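Chain length determinant protein (Shigella flexneri, PDB 4E2H) probably regulates the length of O-antigen polysaccharide chains of lipopolysaccharide, acting through its periplasmic domain as an oligomer at the inner membrane. Local coordinates at residues P20-I25 / P41-L46; N33-Q38 / K120-N125; D181-L186 / E192-H197. All coordinates share one frame; numbering follows the deposited sequence.

Contact 1: residues P20-I25 / P41-L46; sequences PDVGQI and PKVSDL
The backbone N of L46 donates to K42 O at 3.1 Å, a bond of the opening turn of helix 43-65, for which K42 is the N-cap. This turn places V43 and L46, three residues apart, on the flank that meets the loop 20-25, and the contact itself is wholly apolar. I25 CD1 is its focal point, lying 3.7 Å from L46 CD2 and 4.2 Å from V43 CG2. The isoleucine and leucine side chains run past one another in opposite directions, so that branch ends meet alongside. L46 reaches its partner because CG is anti to the backbone N (chi1 -169°), which carries CD2 nearer the loop than CB would suggest. More loosely, V22 CG2 approaches V43 CG2 at 4.5 Å. V22 and V43 also both pack against L128 of the second subunit, which makes this valine pair part of a subunit interface, and D21 beside it forms a salt bridge with K120 of that subunit. I25 is itself the N-cap of helix 26-35; it packs further along helix 43-65 on Q47 and L50, while L46 reaches back to Y28 and M32, so the loop after strand 12-18 lies against the first turns of helix 43-65.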
ATOM      1  N   PRO C  20      12.315  13.954  -9.596  1.00 30.66           N
ATOM      2  CA  PRO C  20      13.096  14.349  -8.410  1.00 30.60           C
ATOM      3  C   PRO C  20      13.758  13.098  -7.827  1.00 28.60           C
ATOM      4  O   PRO C  20      13.145  12.022  -7.950  1.00 28.36           O
ATOM      5  CB  PRO C  20      12.024  14.882  -7.453  1.00 32.70           C
ATOM      6  CG  PRO C  20      10.746  14.040  -7.815  1.00 30.08           C
ATOM      7  CD  PRO C  20      10.929  13.548  -9.267  1.00 27.32           C
ATOM      8  N   ASP C  21      14.949  13.191  -7.226  1.00 39.60           N
ATOM      9  CA  ASP C  21      15.578  11.974  -6.690  1.00 42.94           C
ATOM     10  C   ASP C  21      15.023  11.549  -5.332  1.00 43.92           C
ATOM     11  O   ASP C  21      14.139  12.207  -4.771  1.00 44.12           O
ATOM     12  CB  ASP C  21      17.125  12.000  -6.698  1.00 45.25           C
ATOM     13  CG  ASP C  21      17.714  13.303  -6.158  1.00 53.42           C
ATOM     14  OD1 ASP C  21      17.705  13.501  -4.913  1.00 51.11           O
ATOM     15  OD2 ASP C  21      18.230  14.116  -6.977  1.00 59.72           O
ATOM     16  N   VAL C  22      15.552  10.429  -4.842  1.00 40.89           N
ATOM     17  CA  VAL C  22      15.115   9.784  -3.607  1.00 41.19           C
ATOM     18  C   VAL C  22      15.206  10.694  -2.369  1.00 45.69           C
ATOM     19  O   VAL C  22      14.229  10.819  -1.635  1.00 43.51           O
ATOM     20  CB  VAL C  22      15.870   8.463  -3.375  1.00 40.74           C
ATOM     21  CG1 VAL C  22      15.484   7.857  -2.053  1.00 40.80           C
ATOM     22  CG2 VAL C  22      15.636   7.495  -4.543  1.00 36.73           C
ATOM     23  N   GLY C  23      16.354  11.324  -2.123  1.00 68.83           N
ATOM     24  CA  GLY C  23      16.433  12.335  -1.076  1.00 66.15           C
ATOM     25  C   GLY C  23      15.977  13.659  -1.693  1.00 70.36           C
ATOM     26  O   GLY C  23      16.633  14.184  -2.586  1.00 78.94           O
ATOM     27  N   GLN C  24      14.904  14.243  -1.169  1.00 65.73           N
ATOM     28  CA  GLN C  24      13.977  15.046  -1.975  1.00 67.40           C
ATOM     29  C   GLN C  24      12.835  14.057  -2.030  1.00 70.16           C
ATOM     30  O   GLN C  24      13.082  12.883  -2.287  1.00 74.35           O
ATOM     31  CB  GLN C  24      14.487  15.231  -3.416  1.00 69.12           C
ATOM     32  CG  GLN C  24      15.340  16.487  -3.761  1.00 70.05           C
ATOM     33  CD  GLN C  24      15.599  16.639  -5.273  1.00 69.08           C
ATOM     34  OE1 GLN C  24      15.692  15.650  -6.002  1.00 68.62           O
ATOM     35  NE2 GLN C  24      15.686  17.884  -5.745  1.00 70.61           N
ATOM     36  N   ILE C  25      11.603  14.461  -1.768  1.00 61.88           N
ATOM     37  CA  ILE C  25      10.527  13.466  -1.769  1.00 59.24           C
ATOM     38  C   ILE C  25      10.724  12.238  -0.851  1.00 56.97           C
ATOM     39  O   ILE C  25      10.023  11.232  -1.014  1.00 58.77           O
ATOM     40  CB  ILE C  25      10.242  12.908  -3.195  1.00 56.88           C
ATOM     41  CG1 ILE C  25      10.970  11.577  -3.429  1.00 49.79           C
ATOM     42  CG2 ILE C  25      10.577  13.945  -4.271  1.00 56.78           C
ATOM     43  CD1 ILE C  25      10.176  10.664  -4.305  1.00 49.85           C
ATOM     44  N   PRO C  41       3.192   2.536  -2.944  1.00 49.43           N
ATOM     45  CA  PRO C  41       3.919   2.294  -4.207  1.00 46.84           C
ATOM     46  C   PRO C  41       5.430   2.376  -4.016  1.00 47.39           C
ATOM     47  O   PRO C  41       5.884   3.018  -3.055  1.00 43.25           O
ATOM     48  CB  PRO C  41       3.434   3.426  -5.121  1.00 44.57           C
ATOM     49  CG  PRO C  41       3.050   4.550  -4.168  1.00 45.39           C
ATOM     50  CD  PRO C  41       2.541   3.864  -2.908  1.00 42.91           C
ATOM     51  N   LYS C  42       6.195   1.722  -4.893  1.00 57.75           N
ATOM     52  CA  LYS C  42       7.657   1.821  -4.862  1.00 55.86           C
ATOM     53  C   LYS C  42       8.080   3.294  -4.983  1.00 53.59           C
ATOM     54  O   LYS C  42       7.411   4.093  -5.650  1.00 51.99           O
ATOM     55  CB  LYS C  42       8.276   0.985  -5.997  1.00 61.01           C
ATOM     56  CG  LYS C  42       8.913  -0.340  -5.559  1.00 66.36           C
ATOM     57  CD  LYS C  42       9.175  -1.287  -6.755  1.00 70.79           C
ATOM     58  CE  LYS C  42       9.975  -2.529  -6.329  1.00 74.50           C
ATOM     59  NZ  LYS C  42       9.724  -3.756  -7.158  1.00 71.17           N
ATOM     60  N   VAL C  43       9.187   3.654  -4.337  1.00 34.31           N
ATOM     61  CA  VAL C  43       9.635   5.035  -4.340  1.00 38.19           C
ATOM     62  C   VAL C  43       9.953   5.452  -5.767  1.00 41.47           C
ATOM     63  O   VAL C  43       9.908   6.642  -6.108  1.00 36.50           O
ATOM     64  CB  VAL C  43      10.875   5.244  -3.465  1.00 37.61           C
ATOM     65  CG1 VAL C  43      11.980   4.272  -3.868  1.00 40.33           C
ATOM     66  CG2 VAL C  43      11.361   6.677  -3.575  1.00 35.93           C
ATOM     67  N   SER C  44      10.265   4.467  -6.606  1.00 53.05           N
ATOM     68  CA  SER C  44      10.438   4.722  -8.027  1.00 47.16           C
ATOM     69  C   SER C  44       9.108   5.177  -8.627  1.00 47.25           C
ATOM     70  O   SER C  44       9.029   6.243  -9.227  1.00 45.72           O
ATOM     71  CB  SER C  44      10.972   3.476  -8.737  1.00 47.03           C
ATOM     72  OG  SER C  44      10.121   3.108  -9.811  1.00 52.15           O
ATOM     73  N   ASP C  45       8.065   4.374  -8.446  1.00 54.92           N
ATOM     74  CA  ASP C  45       6.737   4.670  -8.988  1.00 55.55           C
ATOM     75  C   ASP C  45       6.222   6.047  -8.564  1.00 52.54           C
ATOM     76  O   ASP C  45       5.406   6.645  -9.256  1.00 54.96           O
ATOM     77  CB  ASP C  45       5.729   3.583  -8.579  1.00 60.84           C
ATOM     78  CG  ASP C  45       5.760   2.361  -9.507  1.00 71.57           C
ATOM     79  OD1 ASP C  45       5.103   2.409 -10.574  1.00 77.48           O
ATOM     80  OD2 ASP C  45       6.413   1.346  -9.160  1.00 71.97           O
ATOM     81  N   LEU C  46       6.696   6.544  -7.426  1.00 44.17           N
ATOM     82  CA  LEU C  46       6.290   7.857  -6.923  1.00 44.49           C
ATOM     83  C   LEU C  46       7.193   8.979  -7.481  1.00 49.21           C
ATOM     84  O   LEU C  46       6.790  10.154  -7.592  1.00 46.80           O
ATOM     85  CB  LEU C  46       6.309   7.848  -5.399  1.00 45.05           C
ATOM     86  CG  LEU C  46       5.715   8.984  -4.561  1.00 47.27           C
ATOM     87  CD1 LEU C  46       5.700   8.557  -3.098  1.00 47.92           C
ATOM     88  CD2 LEU C  46       6.522  10.236  -4.675  1.00 44.77           C
TER

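Contact 2: residues N33-Q38 / K120-N125; sequences NVIYGQ and KDLKDN
Y36 meets N125 with its phenol ring at about a right angle to the asparagine amide, the two planes being 89° apart. The amide oxygen lies at the ring edge, in the plane of the ring, where Y36 OH donates to N125 OD1 at 2.7 Å. The hydroxyl stands well above the carbonyl plane, 58° out of it, and so is not on a lone pair. The other end of the amide turns back into its own helix, with N125 ND2 donating to D121 O at 2.6 Å. That carbonyl oxygen also takes the helical bond from N125 N, at 3.0 Å, and the two donors arrive from opposite faces of its plane.

Beside this polar pair, I35 has CG1 next to the backbone N and anti to the carbonyl carbon (chi1 -68°), which leaves CG2 anti to N; CG2 touches N125 O at 3.4 Å and also lies over the rim of one face of the Y36 ring. The other branch sends CD1 to N125 CB at 4.2 Å and more distantly to L122. The C-terminal end of helix 26-35, with Y36 just beyond it, thus packs on the long helix 97-164, where I35 also touches I126 and Y36 touches L128.

Held at both ends, the amide of N125 has its orientation fixed, oxygen toward the phenol and nitrogen toward the helix backbone, and a buried hydroxyl gains an acceptor. Nearby, the closeness of D121 and D124 to D21 of the third subunit might raise the pKa of one of these carboxylates, though K120, salt-bridged to D124, would offset this.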
ATOM      1  N   ASN C  33       4.071   6.011   2.787  1.00 54.30           N
ATOM      2  CA  ASN C  33       4.369   4.771   3.489  1.00 57.78           C
ATOM      3  C   ASN C  33       3.510   4.617   4.760  1.00 61.15           C
ATOM      4  O   ASN C  33       3.014   3.525   5.045  1.00 58.88           O
ATOM      5  CB  ASN C  33       5.866   4.620   3.765  1.00 61.51           C
ATOM      6  CG  ASN C  33       6.569   3.778   2.706  1.00 65.51           C
ATOM      7  OD1 ASN C  33       6.617   2.546   2.805  1.00 66.56           O
ATOM      8  ND2 ASN C  33       7.110   4.442   1.682  1.00 62.22           N
ATOM      9  N   VAL C  34       3.312   5.711   5.500  1.00 47.97           N
ATOM     10  CA  VAL C  34       2.321   5.743   6.575  1.00 45.20           C
ATOM     11  C   VAL C  34       0.927   5.350   6.086  1.00 48.53           C
ATOM     12  O   VAL C  34       0.385   4.312   6.477  1.00 53.27           O
ATOM     13  CB  VAL C  34       2.201   7.148   7.181  1.00 44.75           C
ATOM     14  CG1 VAL C  34       1.040   7.197   8.187  1.00 47.85           C
ATOM     15  CG2 VAL C  34       3.494   7.544   7.832  1.00 45.37           C
ATOM     16  N   ILE C  35       0.354   6.207   5.244  1.00 53.60           N
ATOM     17  CA  ILE C  35      -0.993   6.053   4.692  1.00 54.06           C
ATOM     18  C   ILE C  35      -1.335   4.652   4.117  1.00 55.19           C
ATOM     19  O   ILE C  35      -2.402   4.106   4.400  1.00 59.82           O
ATOM     20  CB  ILE C  35      -1.247   7.166   3.652  1.00 53.89           C
ATOM     21  CG1 ILE C  35      -1.319   8.523   4.356  1.00 55.10           C
ATOM     22  CG2 ILE C  35      -2.500   6.896   2.834  1.00 55.14           C
ATOM     23  CD1 ILE C  35      -1.101   9.721   3.417  1.00 53.35           C
ATOM     24  N   TYR C  36      -0.440   4.077   3.321  1.00 54.46           N
ATOM     25  CA  TYR C  36      -0.662   2.753   2.747  1.00 52.95           C
ATOM     26  C   TYR C  36       0.344   1.754   3.325  1.00 54.68           C
ATOM     27  O   TYR C  36       1.441   2.129   3.746  1.00 54.80           O
ATOM     28  CB  TYR C  36      -0.569   2.830   1.222  1.00 55.94           C
ATOM     29  CG  TYR C  36      -1.533   3.840   0.628  1.00 57.88           C
ATOM     30  CD1 TYR C  36      -2.869   3.517   0.441  1.00 56.58           C
ATOM     31  CD2 TYR C  36      -1.115   5.120   0.269  1.00 56.80           C
ATOM     32  CE1 TYR C  36      -3.768   4.427  -0.101  1.00 56.00           C
ATOM     33  CE2 TYR C  36      -2.013   6.046  -0.280  1.00 56.41           C
ATOM     34  CZ  TYR C  36      -3.342   5.685  -0.457  1.00 57.27           C
ATOM     35  OH  TYR C  36      -4.256   6.567  -0.994  1.00 55.80           O
ATOM     36  N   GLY C  37      -0.024   0.482   3.374  1.00 60.11           N
ATOM     37  CA  GLY C  37       0.820  -0.483   4.060  1.00 67.68           C
ATOM     38  C   GLY C  37       2.009  -0.887   3.218  1.00 66.06           C
ATOM     39  O   GLY C  37       2.844  -0.046   2.869  1.00 61.38           O
ATOM     40  N   GLN C  38       2.090  -2.184   2.919  1.00 85.07           N
ATOM     41  CA  GLN C  38       2.922  -2.682   1.829  1.00 86.07           C
ATOM     42  C   GLN C  38       2.088  -2.471   0.561  1.00 84.45           C
ATOM     43  O   GLN C  38       2.368  -3.006  -0.526  1.00 86.51           O
ATOM     44  CB  GLN C  38       3.269  -4.159   2.027  1.00 85.09           C
ATOM     45  N   LYS C 120      -3.912  19.033  -1.874  1.00 60.05           N
ATOM     46  CA  LYS C 120      -5.288  18.544  -1.874  1.00 66.29           C
ATOM     47  C   LYS C 120      -5.361  17.019  -1.980  1.00 66.31           C
ATOM     48  O   LYS C 120      -6.139  16.374  -1.276  1.00 65.31           O
ATOM     49  CB  LYS C 120      -6.084  19.179  -3.015  1.00 63.76           C
ATOM     50  CG  LYS C 120      -7.329  18.406  -3.406  1.00 65.64           C
ATOM     51  CD  LYS C 120      -8.598  19.093  -2.896  1.00 74.51           C
ATOM     52  CE  LYS C 120      -9.875  18.393  -3.389  1.00 73.39           C
ATOM     53  NZ  LYS C 120     -10.330  17.278  -2.487  1.00 72.66           N
ATOM     54  N   ASP C 121      -4.546  16.455  -2.868  1.00 66.83           N
ATOM     55  CA  ASP C 121      -4.529  15.015  -3.120  1.00 67.13           C
ATOM     56  C   ASP C 121      -3.999  14.284  -1.900  1.00 66.32           C
ATOM     57  O   ASP C 121      -4.298  13.109  -1.680  1.00 61.45           O
ATOM     58  CB  ASP C 121      -3.663  14.713  -4.352  1.00 66.35           C
ATOM     59  CG  ASP C 121      -3.675  13.241  -4.748  1.00 69.46           C
ATOM     60  OD1 ASP C 121      -4.579  12.830  -5.515  1.00 69.67           O
ATOM     61  OD2 ASP C 121      -2.764  12.499  -4.308  1.00 67.26           O
ATOM     62  N   LEU C 122      -3.212  14.994  -1.099  1.00 56.75           N
ATOM     63  CA  LEU C 122      -2.678  14.412   0.117  1.00 52.31           C
ATOM     64  C   LEU C 122      -3.711  14.323   1.229  1.00 57.37           C
ATOM     65  O   LEU C 122      -3.689  13.368   1.988  1.00 54.88           O
ATOM     66  CB  LEU C 122      -1.482  15.188   0.623  1.00 52.97           C
ATOM     67  CG  LEU C 122      -1.115  14.654   2.004  1.00 54.91           C
ATOM     68  CD1 LEU C 122       0.098  13.759   1.901  1.00 52.95           C
ATOM     69  CD2 LEU C 122      -0.844  15.808   2.947  1.00 55.03           C
ATOM     70  N   LYS C 123      -4.603  15.307   1.342  1.00 60.69           N
ATOM     71  CA  LYS C 123      -5.664  15.209   2.345  1.00 53.83           C
ATOM     72  C   LYS C 123      -6.645  14.126   1.917  1.00 57.58           C
ATOM     73  O   LYS C 123      -7.212  13.407   2.751  1.00 57.85           O
ATOM     74  CB  LYS C 123      -6.369  16.546   2.585  1.00 54.55           C
ATOM     75  CG  LYS C 123      -7.506  16.866   1.618  1.00 63.51           C
ATOM     76  CD  LYS C 123      -8.119  18.259   1.894  1.00 70.20           C
ATOM     77  CE  LYS C 123      -8.572  18.938   0.580  1.00 74.75           C
ATOM     78  NZ  LYS C 123      -8.881  20.403   0.726  1.00 69.03           N
ATOM     79  N   ASP C 124      -6.829  13.996   0.607  1.00 63.88           N
ATOM     80  CA  ASP C 124      -7.654  12.928   0.057  1.00 59.25           C
ATOM     81  C   ASP C 124      -7.084  11.593   0.513  1.00 57.15           C
ATOM     82  O   ASP C 124      -7.732  10.853   1.229  1.00 61.39           O
ATOM     83  CB  ASP C 124      -7.661  12.974  -1.476  1.00 64.88           C
ATOM     84  CG  ASP C 124      -8.340  14.227  -2.043  1.00 69.55           C
ATOM     85  OD1 ASP C 124      -8.999  14.972  -1.274  1.00 71.89           O
ATOM     86  OD2 ASP C 124      -8.227  14.450  -3.276  1.00 66.91           O
ATOM     87  N   ASN C 125      -5.859  11.304   0.090  1.00 48.90           N
ATOM     88  CA  ASN C 125      -5.158  10.068   0.428  1.00 50.27           C
ATOM     89  C   ASN C 125      -5.270   9.723   1.908  1.00 49.98           C
ATOM     90  O   ASN C 125      -5.450   8.554   2.270  1.00 46.13           O
ATOM     91  CB  ASN C 125      -3.664  10.183   0.069  1.00 51.70           C
ATOM     92  CG  ASN C 125      -3.356   9.768  -1.358  1.00 53.10           C
ATOM     93  OD1 ASN C 125      -2.785   8.703  -1.598  1.00 54.89           O
ATOM     94  ND2 ASN C 125      -3.707  10.622  -2.310  1.00 53.80           N
TER

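Contact 3: residues D181-L186 / E192-H197; sequences DTLFLL and ESMIKH
The terminal methyl of M194, modelled as selenomethionine, rests across the branch ends of L183 and L186. M194 CE lies 4.0 Å from L186 CD1 and 4.1 Å from L183 CD2, and it straddles the two leucine methyls, which are themselves side by side. The M194 side chain crosses that of L186 at about a right angle and that of L183 at a slant. No polar bond joins the two segments; the contact is made by these methyl groups. With CG anti to the backbone N (chi1 -179°), M194 sets out toward the leucines, and bends at chi2 and chi3 then bring CE against the pair.

The pairing of the leucines is set by a short 3-10 turn. L186 N donates to L183 O at 2.9 Å and L185 N to T182 O at 3.0 Å, which puts the two leucines on the same side of the chain. This turn leads directly into helix 187-195, and M194 follows in the segment 192-197, so the contact closes the bend over a single short helix. It lies far from the strands of the domain, in the region where the chain returns after the long helix 97-164, the extended helical arm of this polysaccharide chain-length regulator family.

The long helix also borders the contact: L183 touches A158 and M194 touches I155, while L191 of the short helix packs on both leucines. Further out, D181 makes salt bridges to R151 and R201 of the third subunit, and F184 and L185 pack on A190 and P170 of that subunit. On another side, S193 and H197 lie against Y161 of the second subunit.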
ATOM      1  N   ASP C 181     -17.935 -27.755  28.719  1.00 41.37           N
ATOM      2  CA  ASP C 181     -18.301 -28.869  29.583  1.00 44.14           C
ATOM      3  C   ASP C 181     -17.688 -28.685  30.976  1.00 44.50           C
ATOM      4  O   ASP C 181     -18.395 -28.374  31.950  1.00 41.62           O
ATOM      5  CB  ASP C 181     -17.852 -30.166  28.926  1.00 45.58           C
ATOM      6  CG  ASP C 181     -18.409 -30.320  27.508  1.00 49.31           C
ATOM      7  OD1 ASP C 181     -19.609 -29.998  27.290  1.00 47.03           O
ATOM      8  OD2 ASP C 181     -17.645 -30.752  26.609  1.00 53.54           O
ATOM      9  N   THR C 182     -16.363 -28.818  31.023  1.00 31.57           N
ATOM     10  CA  THR C 182     -15.533 -28.585  32.203  1.00 31.35           C
ATOM     11  C   THR C 182     -15.589 -27.206  32.910  1.00 28.26           C
ATOM     12  O   THR C 182     -15.081 -27.073  34.026  1.00 26.29           O
ATOM     13  CB  THR C 182     -14.061 -28.862  31.875  1.00 34.37           C
ATOM     14  OG1 THR C 182     -13.623 -27.926  30.881  1.00 37.92           O
ATOM     15  CG2 THR C 182     -13.902 -30.283  31.341  1.00 35.13           C
ATOM     16  N   LEU C 183     -16.181 -26.184  32.314  1.00 26.73           N
ATOM     17  CA  LEU C 183     -16.219 -24.897  33.031  1.00 28.55           C
ATOM     18  C   LEU C 183     -16.758 -24.996  34.460  1.00 30.69           C
ATOM     19  O   LEU C 183     -16.176 -24.413  35.386  1.00 31.92           O
ATOM     20  CB  LEU C 183     -17.000 -23.823  32.263  1.00 31.08           C
ATOM     21  CG  LEU C 183     -16.159 -22.864  31.420  1.00 32.17           C
ATOM     22  CD1 LEU C 183     -17.021 -22.191  30.343  1.00 29.43           C
ATOM     23  CD2 LEU C 183     -15.458 -21.824  32.307  1.00 32.18           C
ATOM     24  N   PHE C 184     -17.862 -25.720  34.648  1.00 29.68           N
ATOM     25  CA  PHE C 184     -18.529 -25.746  35.953  1.00 26.89           C
ATOM     26  C   PHE C 184     -17.602 -26.293  37.054  1.00 30.82           C
ATOM     27  O   PHE C 184     -17.876 -26.150  38.249  1.00 30.18           O
ATOM     28  CB  PHE C 184     -19.841 -26.554  35.900  1.00 29.10           C
ATOM     29  CG  PHE C 184     -19.663 -28.030  36.179  1.00 25.37           C
ATOM     30  CD1 PHE C 184     -19.283 -28.902  35.171  1.00 23.35           C
ATOM     31  CD2 PHE C 184     -19.889 -28.545  37.449  1.00 26.22           C
ATOM     32  CE1 PHE C 184     -19.117 -30.256  35.425  1.00 23.96           C
ATOM     33  CE2 PHE C 184     -19.718 -29.899  37.703  1.00 24.94           C
ATOM     34  CZ  PHE C 184     -19.330 -30.747  36.690  1.00 25.05           C
ATOM     35  N   LEU C 185     -16.488 -26.902  36.671  1.00 28.71           N
ATOM     36  CA  LEU C 185     -15.574 -27.375  37.691  1.00 29.58           C
ATOM     37  C   LEU C 185     -14.943 -26.224  38.463  1.00 31.37           C
ATOM     38  O   LEU C 185     -14.376 -26.439  39.532  1.00 34.01           O
ATOM     39  CB  LEU C 185     -14.502 -28.258  37.074  1.00 32.34           C
ATOM     40  CG  LEU C 185     -15.141 -29.442  36.345  1.00 30.28           C
ATOM     41  CD1 LEU C 185     -14.147 -30.099  35.381  1.00 32.28           C
ATOM     42  CD2 LEU C 185     -15.673 -30.441  37.344  1.00 31.65           C
ATOM     43  N   LEU C 186     -15.024 -25.002  37.941  1.00 36.95           N
ATOM     44  CA  LEU C 186     -14.421 -23.847  38.644  1.00 35.32           C
ATOM     45  C   LEU C 186     -15.335 -23.491  39.807  1.00 39.34           C
ATOM     46  O   LEU C 186     -14.992 -22.691  40.687  1.00 42.26           O
ATOM     47  CB  LEU C 186     -14.259 -22.645  37.721  1.00 31.78           C
ATOM     48  CG  LEU C 186     -13.586 -22.898  36.367  1.00 34.28           C
ATOM     49  CD1 LEU C 186     -13.779 -21.719  35.432  1.00 31.86           C
ATOM     50  CD2 LEU C 186     -12.111 -23.232  36.525  1.00 42.91           C
ATOM     51  N   GLU C 192     -19.604 -17.162  39.138  1.00 56.10           N
ATOM     52  CA  GLU C 192     -20.523 -16.076  39.427  1.00 58.39           C
ATOM     53  C   GLU C 192     -19.857 -14.698  39.456  1.00 60.92           C
ATOM     54  O   GLU C 192     -20.375 -13.741  38.877  1.00 62.35           O
ATOM     55  CB  GLU C 192     -21.268 -16.327  40.724  1.00 56.83           C
ATOM     56  CG  GLU C 192     -22.523 -15.509  40.821  1.00 63.75           C
ATOM     57  CD  GLU C 192     -23.468 -16.016  41.898  1.00 76.02           C
ATOM     58  OE1 GLU C 192     -23.149 -17.049  42.548  1.00 71.74           O
ATOM     59  OE2 GLU C 192     -24.535 -15.381  42.094  1.00 81.14           O
ATOM     60  N   SER C 193     -18.735 -14.584  40.159  1.00 67.04           N
ATOM     61  CA  SER C 193     -17.927 -13.377  40.103  1.00 65.99           C
ATOM     62  C   SER C 193     -17.037 -13.598  38.902  1.00 68.84           C
ATOM     63  O   SER C 193     -16.053 -14.326  38.999  1.00 73.86           O
ATOM     64  CB  SER C 193     -17.061 -13.259  41.347  1.00 73.10           C
ATOM     65  OG  SER C 193     -15.776 -12.750  41.010  1.00 71.24           O
HETATM   66  N   MSE C 194     -17.376 -12.977  37.781  1.00 49.44           N
HETATM   67  CA  MSE C 194     -16.826 -13.361  36.490  1.00 49.55           C
HETATM   68  C   MSE C 194     -17.870 -12.861  35.535  1.00 49.03           C
HETATM   69  O   MSE C 194     -17.566 -12.131  34.602  1.00 53.50           O
HETATM   70  CB  MSE C 194     -16.678 -14.879  36.406  1.00 46.11           C
HETATM   71  CG  MSE C 194     -16.096 -15.409  35.103  1.00 46.88           C
HETATM   72 SE   MSE C 194     -14.648 -16.733  35.401  0.66 55.73          SE
HETATM   73  CE  MSE C 194     -15.353 -18.188  34.302  1.00 38.77           C
ATOM     74  N   ILE C 195     -19.115 -13.223  35.815  1.00 43.85           N
ATOM     75  CA  ILE C 195     -20.263 -12.565  35.217  1.00 46.26           C
ATOM     76  C   ILE C 195     -20.457 -11.202  35.893  1.00 49.60           C
ATOM     77  O   ILE C 195     -20.765 -10.210  35.232  1.00 55.06           O
ATOM     78  CB  ILE C 195     -21.543 -13.447  35.345  1.00 46.14           C
ATOM     79  CG1 ILE C 195     -21.287 -14.811  34.689  1.00 43.47           C
ATOM     80  CG2 ILE C 195     -22.738 -12.774  34.700  1.00 42.03           C
ATOM     81  CD1 ILE C 195     -22.051 -15.957  35.334  1.00 44.23           C
ATOM     82  N   LYS C 196     -20.273 -11.158  37.210  1.00 40.79           N
ATOM     83  CA  LYS C 196     -20.203  -9.902  37.954  1.00 43.45           C
ATOM     84  C   LYS C 196     -19.131  -8.950  37.386  1.00 46.91           C
ATOM     85  O   LYS C 196     -19.269  -7.723  37.452  1.00 42.98           O
ATOM     86  CB  LYS C 196     -19.909 -10.191  39.432  1.00 46.03           C
ATOM     87  CG  LYS C 196     -20.624  -9.266  40.414  1.00 54.62           C
ATOM     88  CD  LYS C 196     -19.669  -8.254  41.093  1.00 57.54           C
ATOM     89  CE  LYS C 196     -20.446  -7.186  41.894  1.00 64.88           C
ATOM     90  NZ  LYS C 196     -21.575  -7.712  42.726  1.00 63.69           N
ATOM     91  N   HIS C 197     -18.058  -9.509  36.839  1.00 62.67           N
ATOM     92  CA  HIS C 197     -16.942  -8.682  36.388  1.00 61.77           C
ATOM     93  C   HIS C 197     -16.637  -8.869  34.920  1.00 63.65           C
ATOM     94  O   HIS C 197     -15.474  -8.810  34.506  1.00 66.34           O
ATOM     95  CB  HIS C 197     -15.699  -8.966  37.217  1.00 65.80           C
ATOM     96  CG  HIS C 197     -15.900  -8.783  38.689  1.00 68.48           C
ATOM     97  ND1 HIS C 197     -15.619  -9.765  39.611  1.00 67.65           N
ATOM     98  CD2 HIS C 197     -16.347  -7.712  39.400  1.00 66.96           C
ATOM     99  CE1 HIS C 197     -15.882  -9.318  40.826  1.00 68.23           C
ATOM    100  NE2 HIS C 197     -16.320  -8.085  40.729  1.00 72.75           N
TER

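In the fold
From the N terminus, strand 12-18 leads into the loop 20-25, and contact 1 closes this loop onto the start of helix 43-65, with helix 26-35 spanned in between. The end of that spanned helix opens contact 2, which closes only after the sheet strands 74-78 and 87-92, on helix 97-164; contacts 1 and 2 therefore cross, their centres about 14 Å apart. Contact 1 ties the loop after strand 12-18 to helix 43-65, and contact 2 ties the end of helix 26-35 to helix 97-164. Contact 3 follows in series, closing a short bend around helix 187-195, with its centre about 47 Å from that of contact 2. Contacts 1 and 3 both touch the second subunit, contacts 2 and 3 the third.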